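PDB 4ZM4: aminotransferase from Streptomyces pactum, which belongs to the class-III aminotransferases, enzymes of the pyridoxal-5'-phosphate-dependent fold-type I superfamily. Local coordinates for residues B[339-344]-B[427-432]; B[369-374]-B[419-424]; B[354-359]-B[441-446]. The protein carries 1 engineered substitution. One frame throughout, in Å; residues are numbered along the deposited sequence.

Contact 1 of 3, residues B[339-344]-B[427-432]; sequences EDTGQY and HTRDVI
With CG anti to the backbone N (chi1 -168°), Tyr344 sends its ring from helix 334-355 toward the start of helix 429-444, where Arg429, its chain bent at chi2 (107°), lays its aliphatic part over one ring face. The touching atom is Arg429 CG, 3.9 Å from the centroid of the Tyr344 ring, a CH-pi contact. Beyond it the guanidinium turns back along the tyrosine, its plane only 11° from that of the ring, and Tyr344 CB lies over one of its faces near the rim. Arg429 NH2 ends 3.4 Å from Asp340 O, a weak, bent hydrogen bond to a carbonyl that already accepts the helical bond from Tyr344 N. This is helix-helix packing in the region that follows the large seven-stranded sheet of the fold-type I aminotransferase chain, with Thr428 as N-cap of the second helix; its OG1 takes a weak capping bond from Val431 N. On the buried side, Ile432 CG2 sits 3.7 Å from Tyr344 CD2, while Ile432 CD1 lies at the ring edge and reaches Thr341 CG2 at 4.1 Å. Thr341 CG2 also meets His427 O, at 3.3 Å; Thr341 OG1 is bonded to Arg337 O, one turn back in the same helix. The His427 imidazole turns from the contact to bond Asp62 O and Ser424 OG, and the Tyr344 hydroxyl is bonded to Asp433 OD1.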
loop_
_atom_site.group_PDB
_atom_site.type_symbol
_atom_site.label_atom_id
_atom_site.label_comp_id
_atom_site.label_asym_id
_atom_site.label_seq_id
_atom_site.Cartn_x
_atom_site.Cartn_y
_atom_site.Cartn_z
ATOM N N GLU B 339 19.483 -23.147 1.010
ATOM C CA GLU B 339 20.739 -23.023 1.745
ATOM C C GLU B 339 21.924 -23.464 0.886
ATOM O O GLU B 339 22.962 -22.775 0.866
ATOM C CB GLU B 339 20.659 -23.789 3.081
ATOM C CG GLU B 339 21.980 -23.937 3.839
ATOM C CD GLU B 339 22.682 -22.634 4.171
ATOM O OE1 GLU B 339 21.998 -21.609 4.378
ATOM O OE2 GLU B 339 23.922 -22.645 4.257
ATOM N N ASP B 340 21.772 -24.573 0.157
ATOM C CA ASP B 340 22.825 -25.038 -0.783
ATOM C C ASP B 340 23.077 -24.016 -1.891
ATOM O O ASP B 340 24.220 -23.758 -2.260
ATOM C CB ASP B 340 22.466 -26.379 -1.452
ATOM C CG ASP B 340 22.303 -27.526 -0.451
ATOM O OD1 ASP B 340 22.789 -27.432 0.695
ATOM O OD2 ASP B 340 21.663 -28.538 -0.820
ATOM N N THR B 341 21.990 -23.457 -2.437
ATOM C CA THR B 341 22.087 -22.393 -3.422
ATOM C C THR B 341 22.932 -21.209 -2.910
ATOM O O THR B 341 23.838 -20.748 -3.586
ATOM C CB THR B 341 20.695 -21.899 -3.847
ATOM O OG1 THR B 341 19.985 -22.969 -4.467
ATOM C CG2 THR B 341 20.815 -20.748 -4.853
ATOM N N GLY B 342 22.628 -20.753 -1.709
ATOM C CA GLY B 342 23.337 -19.639 -1.099
ATOM C C GLY B 342 24.786 -19.961 -0.801
ATOM O O GLY B 342 25.672 -19.131 -1.026
ATOM N N GLN B 343 25.034 -21.165 -0.319
ATOM C CA GLN B 343 26.380 -21.578 -0.009
ATOM C C GLN B 343 27.191 -21.575 -1.280
ATOM O O GLN B 343 28.340 -21.102 -1.306
ATOM C CB GLN B 343 26.396 -22.975 0.635
ATOM C CG GLN B 343 27.769 -23.410 1.150
ATOM C CD GLN B 343 28.189 -22.661 2.390
ATOM O OE1 GLN B 343 29.080 -21.820 2.359
ATOM N NE2 GLN B 343 27.543 -22.967 3.506
ATOM N N TYR B 344 26.627 -22.147 -2.341
ATOM C CA TYR B 344 27.353 -22.215 -3.598
ATOM C C TYR B 344 27.651 -20.815 -4.139
ATOM O O TYR B 344 28.721 -20.592 -4.707
ATOM C CB TYR B 344 26.607 -23.068 -4.627
ATOM C CG TYR B 344 27.452 -23.398 -5.854
ATOM C CD1 TYR B 344 28.632 -24.135 -5.733
ATOM C CD2 TYR B 344 27.066 -22.982 -7.120
ATOM C CE1 TYR B 344 29.411 -24.438 -6.839
ATOM C CE2 TYR B 344 27.815 -23.296 -8.229
ATOM C CZ TYR B 344 28.990 -24.028 -8.085
ATOM O OH TYR B 344 29.740 -24.343 -9.197
ATOM N N HIS B 427 18.164 -19.518 -9.396
ATOM C CA HIS B 427 19.620 -19.345 -9.433
ATOM C C HIS B 427 20.300 -20.718 -9.246
ATOM O O HIS B 427 20.779 -21.043 -8.176
ATOM C CB HIS B 427 20.079 -18.373 -8.375
ATOM C CG HIS B 427 19.668 -16.959 -8.650
ATOM N ND1 HIS B 427 18.456 -16.446 -8.251
ATOM C CD2 HIS B 427 20.316 -15.949 -9.274
ATOM C CE1 HIS B 427 18.373 -15.180 -8.622
ATOM N NE2 HIS B 427 19.480 -14.861 -9.255
ATOM N N THR B 428 20.278 -21.513 -10.317
ATOM C CA THR B 428 20.825 -22.886 -10.344
ATOM C C THR B 428 22.342 -22.806 -10.341
ATOM O O THR B 428 22.903 -21.715 -10.407
ATOM C CB THR B 428 20.410 -23.609 -11.636
ATOM O OG1 THR B 428 20.953 -22.903 -12.744
ATOM C CG2 THR B 428 18.895 -23.663 -11.796
ATOM N N ARG B 429 23.004 -23.950 -10.267
ATOM C CA ARG B 429 24.471 -23.982 -10.376
ATOM C C ARG B 429 24.985 -23.338 -11.664
ATOM O O ARG B 429 25.961 -22.594 -11.623
ATOM C CB ARG B 429 25.038 -25.410 -10.272
ATOM C CG ARG B 429 25.495 -25.809 -8.865
ATOM C CD ARG B 429 24.553 -26.794 -8.180
ATOM N NE ARG B 429 24.679 -26.753 -6.724
ATOM C CZ ARG B 429 23.860 -26.111 -5.887
ATOM N NH1 ARG B 429 22.801 -25.417 -6.328
ATOM N NH2 ARG B 429 24.108 -26.173 -4.582
ATOM N N ASP B 430 24.354 -23.620 -12.796
ATOM C CA ASP B 430 24.868 -23.099 -14.060
ATOM C C ASP B 430 24.790 -21.569 -14.066
ATOM O O ASP B 430 25.723 -20.908 -14.521
ATOM C CB ASP B 430 24.115 -23.659 -15.283
ATOM C CG ASP B 430 24.344 -25.177 -15.508
ATOM O OD1 ASP B 430 23.549 -25.776 -16.264
ATOM O OD2 ASP B 430 25.329 -25.762 -14.986
ATOM N N VAL B 431 23.674 -21.018 -13.563
ATOM C CA VAL B 431 23.474 -19.567 -13.458
ATOM C C VAL B 431 24.584 -18.921 -12.615
ATOM O O VAL B 431 25.215 -17.967 -13.037
ATOM C CB VAL B 431 22.096 -19.219 -12.859
ATOM C CG1 VAL B 431 22.046 -17.749 -12.473
ATOM C CG2 VAL B 431 20.983 -19.540 -13.836
ATOM N N ILE B 432 24.839 -19.510 -11.454
ATOM C CA ILE B 432 25.859 -19.028 -10.554
ATOM C C ILE B 432 27.250 -19.135 -11.179
ATOM O O ILE B 432 28.090 -18.266 -10.957
ATOM C CB ILE B 432 25.781 -19.802 -9.215
ATOM C CG1 ILE B 432 24.461 -19.447 -8.492
ATOM C CG2 ILE B 432 26.979 -19.504 -8.330
ATOM C CD1 ILE B 432 24.027 -20.412 -7.421
#

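Contact 2 of 3, residues B[369-374]-B[419-424]; sequences MSVALL and EPWFLS
Met369 and Trp421 face each other as an antiparallel hydrogen-bonded pair, their CA atoms 5.1 Å apart, and so join strand 368-373 to the short strand 421-422. The bond from Trp421 N to Met369 O is short, 2.6 Å, and lies nearly along the C=O axis; the return bond from Met369 N to Trp421 O is longer, 3.2 Å, and in the carbonyl plane. They attach the third strand of a small antiparallel sheet whose other edge is strand 360-365. Past this pair the strands part and water takes over: one molecule accepts from Val371 N and donates to Glu419 O, and Glu419 itself touches the bound P3B ligand.

Both side chains of the pair leave the same sheet face and run side by side toward helix 334-355, where Met345 meets each of them. Met369 is extended, with CG anti to the backbone N (chi1 -170°), which carries SD alongside the indole, 4.2 Å from Trp421 CE3, in an oblique Met-aromatic contact. Leu423 CD1 meets the same sulfur. Val371 presses on the indole from above one face: its CG2 stands 3.7 Å from the centroid of the Trp421 six-membered ring, only 12° off the normal, a CH-pi contact. Phe413 adds a second aromatic ring to this buried cluster. The polar edge of the indole is also satisfied, since a second water accepts from Trp421 NE1 at 3.1 Å and donates to Val371 O at 2.7 Å.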
loop_
_atom_site.group_PDB
_atom_site.type_symbol
_atom_site.label_atom_id
_atom_site.label_comp_id
_atom_site.label_asym_id
_atom_site.label_seq_id
_atom_site.Cartn_x
_atom_site.Cartn_y
_atom_site.Cartn_z
ATOM N N MET B 369 21.802 -12.210 1.164
ATOM C CA MET B 369 23.246 -12.158 0.975
ATOM C C MET B 369 23.734 -10.720 0.670
ATOM O O MET B 369 23.198 -10.076 -0.242
ATOM C CB MET B 369 23.592 -13.091 -0.185
ATOM C CG MET B 369 25.050 -13.360 -0.391
ATOM S SD MET B 369 25.223 -14.694 -1.602
ATOM C CE MET B 369 27.013 -14.595 -1.761
ATOM N N SER B 370 24.759 -10.258 1.396
ATOM C CA SER B 370 25.455 -8.967 1.084
ATOM C C SER B 370 26.878 -9.254 0.584
ATOM O O SER B 370 27.570 -10.129 1.111
ATOM C CB SER B 370 25.442 -7.830 2.150
ATOM O OG SER B 370 26.106 -8.147 3.348
ATOM N N VAL B 371 27.270 -8.506 -0.439
ATOM C CA VAL B 371 28.584 -8.594 -1.068
ATOM C C VAL B 371 29.118 -7.184 -1.266
ATOM O O VAL B 371 28.582 -6.425 -2.061
ATOM C CB VAL B 371 28.533 -9.296 -2.454
ATOM C CG1 VAL B 371 29.907 -9.277 -3.121
ATOM C CG2 VAL B 371 28.049 -10.725 -2.322
ATOM N N ALA B 372 30.172 -6.846 -0.527
ATOM C CA ALA B 372 30.723 -5.523 -0.510
ATOM C C ALA B 372 32.231 -5.568 -0.717
ATOM O O ALA B 372 32.941 -6.276 -0.031
ATOM C CB ALA B 372 30.384 -4.837 0.817
ATOM N N LEU B 373 32.695 -4.748 -1.643
ATOM C CA LEU B 373 34.082 -4.587 -1.963
ATOM C C LEU B 373 34.701 -3.672 -0.912
ATOM O O LEU B 373 34.173 -2.595 -0.629
ATOM C CB LEU B 373 34.164 -3.953 -3.350
ATOM C CG LEU B 373 35.407 -3.924 -4.206
ATOM C CD1 LEU B 373 35.947 -5.304 -4.480
ATOM C CD2 LEU B 373 35.039 -3.278 -5.523
ATOM N N LEU B 374 35.814 -4.100 -0.317
ATOM C CA LEU B 374 36.431 -3.376 0.791
ATOM C C LEU B 374 37.562 -2.438 0.372
ATOM O O LEU B 374 38.184 -2.622 -0.657
ATOM C CB LEU B 374 36.954 -4.376 1.828
ATOM C CG LEU B 374 35.947 -5.376 2.380
ATOM C CD1 LEU B 374 36.571 -6.221 3.467
ATOM C CD2 LEU B 374 34.706 -4.676 2.925
ATOM N N GLU B 419 23.069 -2.863 -0.030
ATOM C CA GLU B 419 21.807 -3.442 -0.461
ATOM C C GLU B 419 21.978 -4.929 -0.815
ATOM O O GLU B 419 22.791 -5.284 -1.647
ATOM C CB GLU B 419 21.261 -2.684 -1.656
ATOM C CG GLU B 419 20.832 -1.260 -1.324
ATOM C CD GLU B 419 19.608 -1.206 -0.448
ATOM O OE1 GLU B 419 18.912 -2.232 -0.284
ATOM O OE2 GLU B 419 19.341 -0.131 0.114
ATOM N N PRO B 420 21.187 -5.801 -0.188
ATOM C CA PRO B 420 21.424 -7.227 -0.350
ATOM C C PRO B 420 21.057 -7.799 -1.739
ATOM O O PRO B 420 20.324 -7.165 -2.504
ATOM C CB PRO B 420 20.550 -7.838 0.749
ATOM C CG PRO B 420 19.432 -6.873 0.928
ATOM C CD PRO B 420 20.016 -5.518 0.673
ATOM N N TRP B 421 21.639 -8.959 -2.058
ATOM C CA TRP B 421 21.181 -9.862 -3.128
ATOM C C TRP B 421 20.090 -10.776 -2.565
ATOM O O TRP B 421 20.168 -11.228 -1.400
ATOM C CB TRP B 421 22.340 -10.788 -3.560
ATOM C CG TRP B 421 23.566 -10.123 -4.148
ATOM C CD1 TRP B 421 23.831 -8.792 -4.228
ATOM C CD2 TRP B 421 24.711 -10.789 -4.695
ATOM N NE1 TRP B 421 25.058 -8.592 -4.799
ATOM C CE2 TRP B 421 25.608 -9.804 -5.111
ATOM C CE3 TRP B 421 25.056 -12.135 -4.883
ATOM C CZ2 TRP B 421 26.840 -10.120 -5.699
ATOM C CZ3 TRP B 421 26.264 -12.440 -5.449
ATOM C CH2 TRP B 421 27.136 -11.447 -5.869
ATOM N N PHE B 422 19.119 -11.118 -3.395
ATOM C CA PHE B 422 18.008 -12.002 -3.015
ATOM C C PHE B 422 17.935 -13.222 -3.934
ATOM O O PHE B 422 17.209 -13.226 -4.937
ATOM C CB PHE B 422 16.690 -11.236 -3.109
ATOM C CG PHE B 422 16.558 -10.147 -2.092
ATOM C CD1 PHE B 422 16.932 -8.862 -2.388
ATOM C CD2 PHE B 422 16.040 -10.410 -0.829
ATOM C CE1 PHE B 422 16.754 -7.852 -1.468
ATOM C CE2 PHE B 422 15.893 -9.398 0.089
ATOM C CZ PHE B 422 16.250 -8.118 -0.225
ATOM N N LEU B 423 18.666 -14.283 -3.592
ATOM C CA LEU B 423 18.707 -15.488 -4.469
ATOM C C LEU B 423 17.377 -16.266 -4.445
ATOM O O LEU B 423 16.547 -16.076 -3.557
ATOM C CB LEU B 423 19.890 -16.390 -4.121
ATOM C CG LEU B 423 21.249 -15.699 -3.946
ATOM C CD1 LEU B 423 22.325 -16.726 -3.665
ATOM C CD2 LEU B 423 21.637 -14.869 -5.162
ATOM N N SER B 424 17.207 -17.127 -5.433
ATOM C CA SER B 424 15.962 -17.833 -5.677
ATOM C C SER B 424 16.281 -19.216 -6.192
ATOM O O SER B 424 17.437 -19.522 -6.482
ATOM C CB SER B 424 15.135 -17.105 -6.721
ATOM O OG SER B 424 15.602 -17.404 -8.025
HETATM O O HOH W 1 25.361 -6.343 -1.260
HETATM O O HOH W 2 26.654 -6.047 -3.855
#

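Contact 3 of 3, residues B[354-359]-B[441-446]; sequences ATEKRP and RSLVGL
Leu443 is the packed centre, meeting Glu356 and Arg358 through their aliphatic parts. Its CD1 lies 3.9 Å from Glu356 CG and its CD2 4.0 Å from Arg358 CG, the arginine and leucine running past each other in opposite directions. Val352 and Phe353 of helix 334-355 and Leu402 of helix 396-408 close round the same leucine. A Schellman motif with positive phi at Lys357 ends helix 334-355 and turns the chain so that Arg358 comes back toward helix 429-444. Arg358 bends at chi2 (-76°), and its guanidinium reaches the C-terminal end, where Leu446 CD2 sits 3.8 Å above its plane, over the centre. Toward solvent the contact is more polar and more exposed: Glu356 OE1 meets CG2 of the exposed Val444 at 3.6 Å, and a water at the guanidinium edge bridges the two segments. That water accepts from Arg358 NE at 2.7 Å and donates to Leu443 O at 2.5 Å, a carbonyl in the last turn of helix 429-444. The polar coupling between the segments is therefore indirect, and the positive guanidinium beside the helix's C-terminal end probably interacts favourably with its dipole.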
loop_
_atom_site.group_PDB
_atom_site.type_symbol
_atom_site.label_atom_id
_atom_site.label_comp_id
_atom_site.label_asym_id
_atom_site.label_seq_id
_atom_site.Cartn_x
_atom_site.Cartn_y
_atom_site.Cartn_z
ATOM N N ALA B 354 39.005 -13.683 -4.318
ATOM C CA ALA B 354 40.302 -14.137 -3.807
ATOM C C ALA B 354 41.301 -14.240 -4.946
ATOM O O ALA B 354 42.409 -13.722 -4.851
ATOM C CB ALA B 354 40.176 -15.478 -3.067
ATOM N N THR B 355 40.909 -14.919 -6.013
ATOM C CA THR B 355 41.760 -15.082 -7.192
ATOM C C THR B 355 42.218 -13.739 -7.763
ATOM O O THR B 355 43.343 -13.604 -8.237
ATOM C CB THR B 355 41.020 -15.899 -8.272
ATOM O OG1 THR B 355 40.667 -17.182 -7.736
ATOM C CG2 THR B 355 41.884 -16.104 -9.500
ATOM N N GLU B 356 41.335 -12.755 -7.731
ATOM C CA GLU B 356 41.658 -11.392 -8.170
ATOM C C GLU B 356 42.357 -10.569 -7.099
ATOM O O GLU B 356 42.756 -9.442 -7.360
ATOM C CB GLU B 356 40.377 -10.673 -8.623
ATOM C CG GLU B 356 39.738 -11.360 -9.831
ATOM C CD GLU B 356 40.689 -11.509 -10.997
ATOM O OE1 GLU B 356 41.384 -10.514 -11.323
ATOM O OE2 GLU B 356 40.739 -12.618 -11.572
ATOM N N LYS B 357 42.476 -11.107 -5.894
ATOM C CA LYS B 357 43.090 -10.396 -4.775
ATOM C C LYS B 357 42.371 -9.071 -4.448
ATOM O O LYS B 357 43.009 -8.069 -4.113
ATOM C CB LYS B 357 44.589 -10.188 -5.028
ATOM C CG LYS B 357 45.305 -11.471 -5.419
ATOM C CD LYS B 357 46.818 -11.316 -5.442
ATOM C CE LYS B 357 47.501 -12.580 -5.972
ATOM N NZ LYS B 357 48.966 -12.594 -5.693
ATOM N N ARG B 358 41.040 -9.096 -4.512
ATOM C CA ARG B 358 40.202 -7.991 -4.076
ATOM C C ARG B 358 39.594 -8.359 -2.737
ATOM O O ARG B 358 38.841 -9.328 -2.666
ATOM C CB ARG B 358 39.060 -7.762 -5.072
ATOM C CG ARG B 358 39.513 -7.318 -6.439
ATOM C CD ARG B 358 39.918 -5.860 -6.410
ATOM N NE ARG B 358 40.219 -5.348 -7.741
ATOM C CZ ARG B 358 40.560 -4.090 -7.976
ATOM N NH1 ARG B 358 40.635 -3.209 -6.984
ATOM N NH2 ARG B 358 40.837 -3.714 -9.203
ATOM N N PRO B 359 39.897 -7.595 -1.674
ATOM C CA PRO B 359 39.203 -7.894 -0.436
ATOM C C PRO B 359 37.696 -7.623 -0.547
ATOM O O PRO B 359 37.257 -6.666 -1.198
ATOM C CB PRO B 359 39.882 -6.991 0.596
ATOM C CG PRO B 359 40.581 -5.930 -0.182
ATOM C CD PRO B 359 40.914 -6.539 -1.512
ATOM N N ARG B 441 35.238 -11.076 -14.986
ATOM C CA ARG B 441 35.467 -10.138 -16.081
ATOM C C ARG B 441 35.310 -8.680 -15.624
ATOM O O ARG B 441 36.116 -7.826 -15.983
ATOM C CB ARG B 441 34.537 -10.467 -17.261
ATOM C CG ARG B 441 35.228 -11.259 -18.372
ATOM C CD ARG B 441 34.385 -12.332 -19.055
ATOM N NE ARG B 441 32.967 -11.994 -19.112
ATOM C CZ ARG B 441 31.967 -12.862 -18.928
ATOM N NH1 ARG B 441 32.206 -14.150 -18.676
ATOM N NH2 ARG B 441 30.705 -12.436 -18.988
ATOM N N SER B 442 34.321 -8.412 -14.775
ATOM C CA SER B 442 34.090 -7.063 -14.287
ATOM C C SER B 442 35.216 -6.589 -13.362
ATOM O O SER B 442 35.594 -5.413 -13.384
ATOM C CB SER B 442 32.734 -6.980 -13.571
ATOM O OG SER B 442 31.702 -7.477 -14.413
ATOM N N LEU B 443 35.747 -7.480 -12.535
ATOM C CA LEU B 443 36.819 -7.078 -11.611
ATOM C C LEU B 443 38.080 -6.731 -12.384
ATOM O O LEU B 443 38.804 -5.828 -12.007
ATOM C CB LEU B 443 37.117 -8.163 -10.559
ATOM C CG LEU B 443 36.098 -8.391 -9.453
ATOM C CD1 LEU B 443 36.404 -9.693 -8.728
ATOM C CD2 LEU B 443 36.033 -7.229 -8.469
ATOM N N VAL B 444 38.340 -7.458 -13.463
ATOM C CA VAL B 444 39.541 -7.220 -14.266
ATOM C C VAL B 444 39.481 -5.819 -14.893
ATOM O O VAL B 444 40.521 -5.177 -15.063
ATOM C CB VAL B 444 39.773 -8.360 -15.298
ATOM C CG1 VAL B 444 40.975 -8.073 -16.185
ATOM C CG2 VAL B 444 39.984 -9.695 -14.585
ATOM N N GLY B 445 38.271 -5.323 -15.172
ATOM C CA GLY B 445 38.076 -3.956 -15.681
ATOM C C GLY B 445 38.102 -2.846 -14.624
ATOM O O GLY B 445 37.957 -1.665 -14.941
ATOM N N LEU B 446 38.258 -3.224 -13.363
ATOM C CA LEU B 446 38.158 -2.279 -12.249
ATOM C C LEU B 446 39.456 -1.496 -12.089
ATOM O O LEU B 446 39.453 -0.435 -11.496
ATOM C CB LEU B 446 37.810 -3.030 -10.956
ATOM C CG LEU B 446 37.114 -2.301 -9.804
ATOM C CD1 LEU B 446 35.762 -1.743 -10.209
ATOM C CD2 LEU B 446 36.936 -3.229 -8.620
HETATM O O HOH W 3 40.418 -6.426 -10.207
#

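Contacts 1 and 3 join the same two helices, 334-355 and 429-444, at different points, their centres 21 Å apart and their nearest atoms about 10 Å apart. Contact 2 is the innermost in sequence, enclosed by both others, whose segments alternate: the chain runs through 339-344, 354-359 and 369-374, then through 419-424, 427-432 and 441-446. It touches both neighbours, Leu423 CD1 packing on Gly342 CA of contact 1 and Leu373 on Leu446 and Arg358 of contact 3, and Leu374 N probably bonds to Pro359 O. The helix pair thus packs with the three-stranded sheet as one unit, tied through Glu419 of contact 2 to the P3B pocket.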